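Local coordinates for protein ATP-dependent kinase YFH7 (Saccharomyces cerevisiae, PDB 2GA8) that acts as an ATP-dependent kinase that could be involved in endoplasmic reticulum membrane assembly, at residues Y23-K37 and S257-L271. Residues are numbered along the deposited sequence; the frame is centred on the assembly and turned at random.
With SO4 (sulfate ion), chain G.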
loop_
_atom_site.group_PDB
_atom_site.type_symbol
_atom_site.label_atom_id
_atom_site.label_comp_id
_atom_site.label_asym_id
_atom_site.label_seq_id
_atom_site.Cartn_x
_atom_site.Cartn_y
_atom_site.Cartn_z
ATOM N N TYR A 23 15.489 0.044 8.822
ATOM C CA TYR A 23 14.605 -0.349 9.910
ATOM C C TYR A 23 13.560 -1.340 9.411
ATOM O O TYR A 23 13.126 -2.235 10.139
ATOM C CB TYR A 23 13.889 0.863 10.494
ATOM C CG TYR A 23 13.139 0.518 11.756
ATOM C CD1 TYR A 23 13.827 0.247 12.935
ATOM C CD2 TYR A 23 11.748 0.421 11.764
ATOM C CE1 TYR A 23 13.155 -0.112 14.087
ATOM C CE2 TYR A 23 11.060 0.060 12.919
ATOM C CZ TYR A 23 11.776 -0.204 14.076
ATOM O OH TYR A 23 11.109 -0.554 15.220
ATOM N N ARG A 24 13.136 -1.164 8.166
ATOM C CA ARG A 24 12.151 -2.061 7.593
ATOM C C ARG A 24 12.405 -2.304 6.117
ATOM O O ARG A 24 13.053 -1.502 5.442
ATOM C CB ARG A 24 10.730 -1.513 7.824
ATOM C CG ARG A 24 10.596 -0.010 7.666
ATOM C CD ARG A 24 9.160 0.481 7.838
ATOM N NE ARG A 24 8.581 0.143 9.136
ATOM C CZ ARG A 24 7.823 0.962 9.861
ATOM N NH1 ARG A 24 7.550 2.185 9.429
ATOM N NH2 ARG A 24 7.311 0.549 11.011
ATOM N N VAL A 25 11.930 -3.438 5.622
ATOM C CA VAL A 25 12.102 -3.755 4.217
ATOM C C VAL A 25 10.727 -3.695 3.576
ATOM O O VAL A 25 9.720 -3.960 4.226
ATOM C CB VAL A 25 12.716 -5.151 4.024
ATOM C CG1 VAL A 25 14.098 -5.195 4.675
ATOM C CG2 VAL A 25 11.812 -6.205 4.614
ATOM N N CYS A 26 10.689 -3.319 2.308
ATOM C CA CYS A 26 9.421 -3.213 1.605
ATOM C C CYS A 26 9.330 -4.225 0.485
ATOM O O CYS A 26 10.334 -4.606 -0.110
ATOM C CB CYS A 26 9.244 -1.809 1.020
ATOM S SG CYS A 26 9.022 -0.500 2.260
ATOM N N VAL A 27 8.108 -4.656 0.212
ATOM C CA VAL A 27 7.862 -5.597 -0.861
ATOM C C VAL A 27 6.752 -5.014 -1.712
ATOM O O VAL A 27 5.722 -4.588 -1.190
ATOM C CB VAL A 27 7.397 -6.966 -0.338
ATOM C CG1 VAL A 27 7.113 -7.901 -1.517
ATOM C CG2 VAL A 27 8.455 -7.564 0.583
ATOM N N ILE A 28 6.990 -4.954 -3.015
ATOM C CA ILE A 28 5.989 -4.471 -3.956
ATOM C C ILE A 28 5.461 -5.698 -4.684
ATOM O O ILE A 28 6.239 -6.518 -5.174
ATOM C CB ILE A 28 6.582 -3.501 -5.008
ATOM C CG1 ILE A 28 6.760 -2.106 -4.396
ATOM C CG2 ILE A 28 5.648 -3.425 -6.233
ATOM C CD1 ILE A 28 7.451 -1.109 -5.327
ATOM N N LEU A 29 4.139 -5.835 -4.722
ATOM C CA LEU A 29 3.510 -6.948 -5.416
ATOM C C LEU A 29 2.473 -6.338 -6.355
ATOM O O LEU A 29 1.490 -5.746 -5.906
ATOM C CB LEU A 29 2.822 -7.893 -4.424
ATOM C CG LEU A 29 2.046 -9.047 -5.070
ATOM C CD1 LEU A 29 2.983 -9.876 -5.946
ATOM C CD2 LEU A 29 1.415 -9.916 -3.978
ATOM N N VAL A 30 2.712 -6.472 -7.654
ATOM C CA VAL A 30 1.808 -5.937 -8.665
ATOM C C VAL A 30 1.152 -7.042 -9.481
ATOM O O VAL A 30 1.779 -8.047 -9.814
ATOM C CB VAL A 30 2.559 -4.998 -9.653
ATOM C CG1 VAL A 30 1.694 -4.721 -10.885
ATOM C CG2 VAL A 30 2.909 -3.688 -8.962
ATOM N N GLY A 31 -0.115 -6.832 -9.805
ATOM C CA GLY A 31 -0.846 -7.790 -10.610
ATOM C C GLY A 31 -2.124 -7.128 -11.080
ATOM O O GLY A 31 -2.635 -6.232 -10.408
ATOM N N SER A 32 -2.641 -7.550 -12.230
ATOM C CA SER A 32 -3.879 -6.972 -12.739
ATOM C C SER A 32 -5.061 -7.552 -11.954
ATOM O O SER A 32 -4.881 -8.439 -11.121
ATOM C CB SER A 32 -4.018 -7.263 -14.242
ATOM O OG SER A 32 -3.849 -8.640 -14.524
ATOM N N PRO A 33 -6.279 -7.041 -12.190
ATOM C CA PRO A 33 -7.448 -7.552 -11.469
ATOM C C PRO A 33 -7.580 -9.073 -11.564
ATOM O O PRO A 33 -7.441 -9.647 -12.644
ATOM C CB PRO A 33 -8.609 -6.826 -12.143
ATOM C CG PRO A 33 -7.998 -5.507 -12.509
ATOM C CD PRO A 33 -6.656 -5.918 -13.071
ATOM N N GLY A 34 -7.828 -9.712 -10.424
ATOM C CA GLY A 34 -7.990 -11.154 -10.387
ATOM C C GLY A 34 -6.708 -11.958 -10.482
ATOM O O GLY A 34 -6.754 -13.169 -10.666
ATOM N N SER A 35 -5.562 -11.296 -10.348
ATOM C CA SER A 35 -4.274 -11.972 -10.439
ATOM C C SER A 35 -3.930 -12.718 -9.158
ATOM O O SER A 35 -3.033 -13.559 -9.147
ATOM C CB SER A 35 -3.167 -10.956 -10.733
ATOM O OG SER A 35 -3.117 -9.988 -9.701
ATOM N N GLY A 36 -4.639 -12.394 -8.082
ATOM C CA GLY A 36 -4.390 -13.043 -6.808
ATOM C C GLY A 36 -3.408 -12.285 -5.932
ATOM O O GLY A 36 -2.939 -12.810 -4.925
ATOM N N LYS A 37 -3.105 -11.045 -6.295
ATOM C CA LYS A 37 -2.156 -10.261 -5.512
ATOM C C LYS A 37 -2.611 -10.059 -4.070
ATOM O O LYS A 37 -1.797 -10.094 -3.148
ATOM C CB LYS A 37 -1.891 -8.908 -6.179
ATOM C CG LYS A 37 -3.115 -8.044 -6.410
ATOM C CD LYS A 37 -2.720 -6.757 -7.112
ATOM C CE LYS A 37 -3.932 -5.899 -7.438
ATOM N NZ LYS A 37 -4.825 -6.544 -8.450
ATOM N N SER A 257 3.216 -0.154 12.746
ATOM C CA SER A 257 3.826 0.320 13.988
ATOM C C SER A 257 5.330 0.109 14.044
ATOM O O SER A 257 5.945 -0.363 13.087
ATOM C CB SER A 257 3.204 -0.406 15.182
ATOM O OG SER A 257 3.665 -1.750 15.228
ATOM N N LYS A 258 5.917 0.444 15.190
ATOM C CA LYS A 258 7.350 0.264 15.384
ATOM C C LYS A 258 7.707 -1.217 15.234
ATOM O O LYS A 258 8.848 -1.559 14.937
ATOM C CB LYS A 258 7.774 0.750 16.775
ATOM C CG LYS A 258 7.113 -0.008 17.932
ATOM C CD LYS A 258 7.671 0.414 19.295
ATOM C CE LYS A 258 7.368 1.876 19.607
ATOM N NZ LYS A 258 5.907 2.149 19.709
ATOM N N PHE A 259 6.729 -2.096 15.428
ATOM C CA PHE A 259 6.991 -3.530 15.321
ATOM C C PHE A 259 6.971 -4.040 13.891
ATOM O O PHE A 259 7.471 -5.127 13.611
ATOM C CB PHE A 259 5.990 -4.312 16.172
ATOM C CG PHE A 259 6.106 -4.021 17.636
ATOM C CD1 PHE A 259 7.244 -4.395 18.340
ATOM C CD2 PHE A 259 5.103 -3.324 18.301
ATOM C CE1 PHE A 259 7.388 -4.074 19.687
ATOM C CE2 PHE A 259 5.236 -2.999 19.643
ATOM C CZ PHE A 259 6.383 -3.375 20.338
ATOM N N THR A 260 6.400 -3.251 12.987
ATOM C CA THR A 260 6.335 -3.640 11.585
ATOM C C THR A 260 7.700 -3.437 10.929
ATOM O O THR A 260 8.125 -2.303 10.702
ATOM C CB THR A 260 5.297 -2.801 10.825
ATOM O OG1 THR A 260 4.059 -2.788 11.553
ATOM C CG2 THR A 260 5.063 -3.388 9.447
ATOM N N ARG A 261 8.379 -4.539 10.617
ATOM C CA ARG A 261 9.697 -4.467 9.998
ATOM C C ARG A 261 9.658 -4.893 8.530
ATOM O O ARG A 261 10.658 -4.815 7.820
ATOM C CB ARG A 261 10.680 -5.342 10.782
ATOM C CG ARG A 261 10.723 -5.019 12.273
ATOM C CD ARG A 261 11.244 -3.604 12.549
ATOM N NE ARG A 261 12.699 -3.510 12.423
ATOM C CZ ARG A 261 13.562 -3.936 13.345
ATOM N NH1 ARG A 261 13.120 -4.477 14.476
ATOM N NH2 ARG A 261 14.868 -3.848 13.127
ATOM N N ILE A 262 8.490 -5.353 8.095
ATOM C CA ILE A 262 8.278 -5.788 6.722
ATOM C C ILE A 262 6.928 -5.228 6.284
ATOM O O ILE A 262 5.912 -5.466 6.936
ATOM C CB ILE A 262 8.247 -7.333 6.625
ATOM C CG1 ILE A 262 9.630 -7.899 6.944
ATOM C CG2 ILE A 262 7.797 -7.771 5.239
ATOM C CD1 ILE A 262 9.635 -9.388 7.180
ATOM N N VAL A 263 6.925 -4.460 5.199
ATOM C CA VAL A 263 5.694 -3.873 4.689
ATOM C C VAL A 263 5.484 -4.419 3.289
ATOM O O VAL A 263 6.338 -4.267 2.412
ATOM C CB VAL A 263 5.770 -2.324 4.632
ATOM C CG1 VAL A 263 4.473 -1.755 4.060
ATOM C CG2 VAL A 263 6.016 -1.768 6.018
ATOM N N ILE A 264 4.347 -5.079 3.093
ATOM C CA ILE A 264 4.021 -5.670 1.809
ATOM C C ILE A 264 2.957 -4.810 1.137
ATOM O O ILE A 264 1.815 -4.783 1.570
ATOM C CB ILE A 264 3.491 -7.107 2.000
ATOM C CG1 ILE A 264 4.564 -7.959 2.684
ATOM C CG2 ILE A 264 3.109 -7.707 0.653
ATOM C CD1 ILE A 264 4.013 -9.220 3.352
ATOM N N LEU A 265 3.351 -4.098 0.088
ATOM C CA LEU A 265 2.429 -3.236 -0.632
ATOM C C LEU A 265 1.973 -3.957 -1.886
ATOM O O LEU A 265 2.799 -4.414 -2.673
ATOM C CB LEU A 265 3.117 -1.921 -1.011
ATOM C CG LEU A 265 3.669 -1.116 0.170
ATOM C CD1 LEU A 265 5.137 -1.448 0.375
ATOM C CD2 LEU A 265 3.506 0.369 -0.105
ATOM N N GLU A 266 0.660 -4.080 -2.059
ATOM C CA GLU A 266 0.123 -4.759 -3.235
ATOM C C GLU A 266 -0.857 -3.840 -3.934
ATOM O O GLU A 266 -1.624 -3.126 -3.287
ATOM C CB GLU A 266 -0.570 -6.068 -2.834
ATOM C CG GLU A 266 -1.695 -5.896 -1.826
ATOM C CD GLU A 266 -3.078 -5.863 -2.457
ATOM O OE1 GLU A 266 -3.185 -5.722 -3.696
ATOM O OE2 GLU A 266 -4.066 -5.966 -1.700
ATOM N N GLY A 267 -0.822 -3.846 -5.260
ATOM C CA GLY A 267 -1.728 -2.992 -6.004
ATOM C C GLY A 267 -1.526 -3.054 -7.502
ATOM O O GLY A 267 -0.564 -3.641 -8.007
ATOM N N LEU A 268 -2.446 -2.423 -8.217
ATOM C CA LEU A 268 -2.418 -2.396 -9.672
ATOM C C LEU A 268 -1.325 -1.529 -10.285
ATOM O O LEU A 268 -0.697 -1.910 -11.276
ATOM C CB LEU A 268 -3.751 -1.861 -10.196
ATOM C CG LEU A 268 -5.059 -2.584 -9.881
ATOM C CD1 LEU A 268 -6.226 -1.639 -10.158
ATOM C CD2 LEU A 268 -5.166 -3.847 -10.727
ATOM N N TYR A 269 -1.098 -0.371 -9.679
ATOM C CA TYR A 269 -0.182 0.606 -10.249
ATOM C C TYR A 269 1.135 0.935 -9.568
ATOM O O TYR A 269 1.732 1.983 -9.845
ATOM C CB TYR A 269 -0.994 1.886 -10.482
ATOM C CG TYR A 269 -2.279 1.602 -11.243
ATOM C CD1 TYR A 269 -2.242 0.964 -12.483
ATOM C CD2 TYR A 269 -3.525 1.926 -10.706
ATOM C CE1 TYR A 269 -3.409 0.649 -13.171
ATOM C CE2 TYR A 269 -4.711 1.613 -11.396
ATOM C CZ TYR A 269 -4.635 0.973 -12.627
ATOM O OH TYR A 269 -5.780 0.643 -13.317
ATOM N N LEU A 270 1.624 0.038 -8.718
ATOM C CA LEU A 270 2.873 0.298 -8.016
ATOM C C LEU A 270 4.093 0.338 -8.925
ATOM O O LEU A 270 5.152 0.797 -8.505
ATOM C CB LEU A 270 3.089 -0.742 -6.916
ATOM C CG LEU A 270 1.890 -0.888 -5.975
ATOM C CD1 LEU A 270 2.217 -1.885 -4.872
ATOM C CD2 LEU A 270 1.534 0.469 -5.392
ATOM N N LEU A 271 3.942 -0.140 -10.162
ATOM C CA LEU A 271 5.036 -0.152 -11.135
ATOM C C LEU A 271 4.578 0.493 -12.444
ATOM O O LEU A 271 5.063 0.149 -13.525
ATOM C CB LEU A 271 5.487 -1.594 -11.404
ATOM C CG LEU A 271 6.149 -2.332 -10.234
ATOM C CD1 LEU A 271 6.352 -3.792 -10.605
ATOM C CD2 LEU A 271 7.483 -1.660 -9.887
HETATM S S SO4 G . -6.652 -9.566 -7.094
HETATM O O1 SO4 G . -7.752 -8.730 -7.625
HETATM O O2 SO4 G . -6.380 -9.184 -5.696
HETATM O O3 SO4 G . -7.035 -10.986 -7.179
HETATM O O4 SO4 G . -5.443 -9.349 -7.914
#
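V25, V27 and L29 of central strand 25-30 donate N-H to R261, V263 and L265 of its parallel neighbour 262-267 and the residue before it, while their own carbonyls accept from V263, L265 and G267. The shortest of these bonds joins L265 N to V27 O at 2.7 Å; past the last, G267 O is buried without a partner. V25, V27 and I262 share a face with I264 and pack on helix 4-17; C26, I28, V263 and L265 line the other, and L265 and V263 meet helix 192-206.

Before the strands begin, arginine donors pair with loop carbonyls. R24 grips T260 O side-on with NE (2.9 Å) and NH2, the oxygen close to the guanidinium plane, while NH1 turns to T205. R261, bent at chi2 and chi3, folds back to stack its guanidinium on the Y23 ring (cation-pi), planes 11° apart; its NE reaches Y23 O at 2.7 Å, NH1 L226 O and NH2 T229 OG1. The Y23 hydroxyl donates to K258 O (a very short 2.5 Å) and also bonds S231 N.

Beyond the strands, G31 to K37 wrap the sulfate. Amides of G34 and G36 bind it, and K37 NZ joins sulfate O4 (2.9 Å) and G31 O (3.0 Å), its aliphatic chain crossing E266. G34 and G36, at positive phi, suit this tight loop. Anion-binding amides plus a lysine are Walker A chemistry, consistent with the sulfate marking an ATP phosphate site.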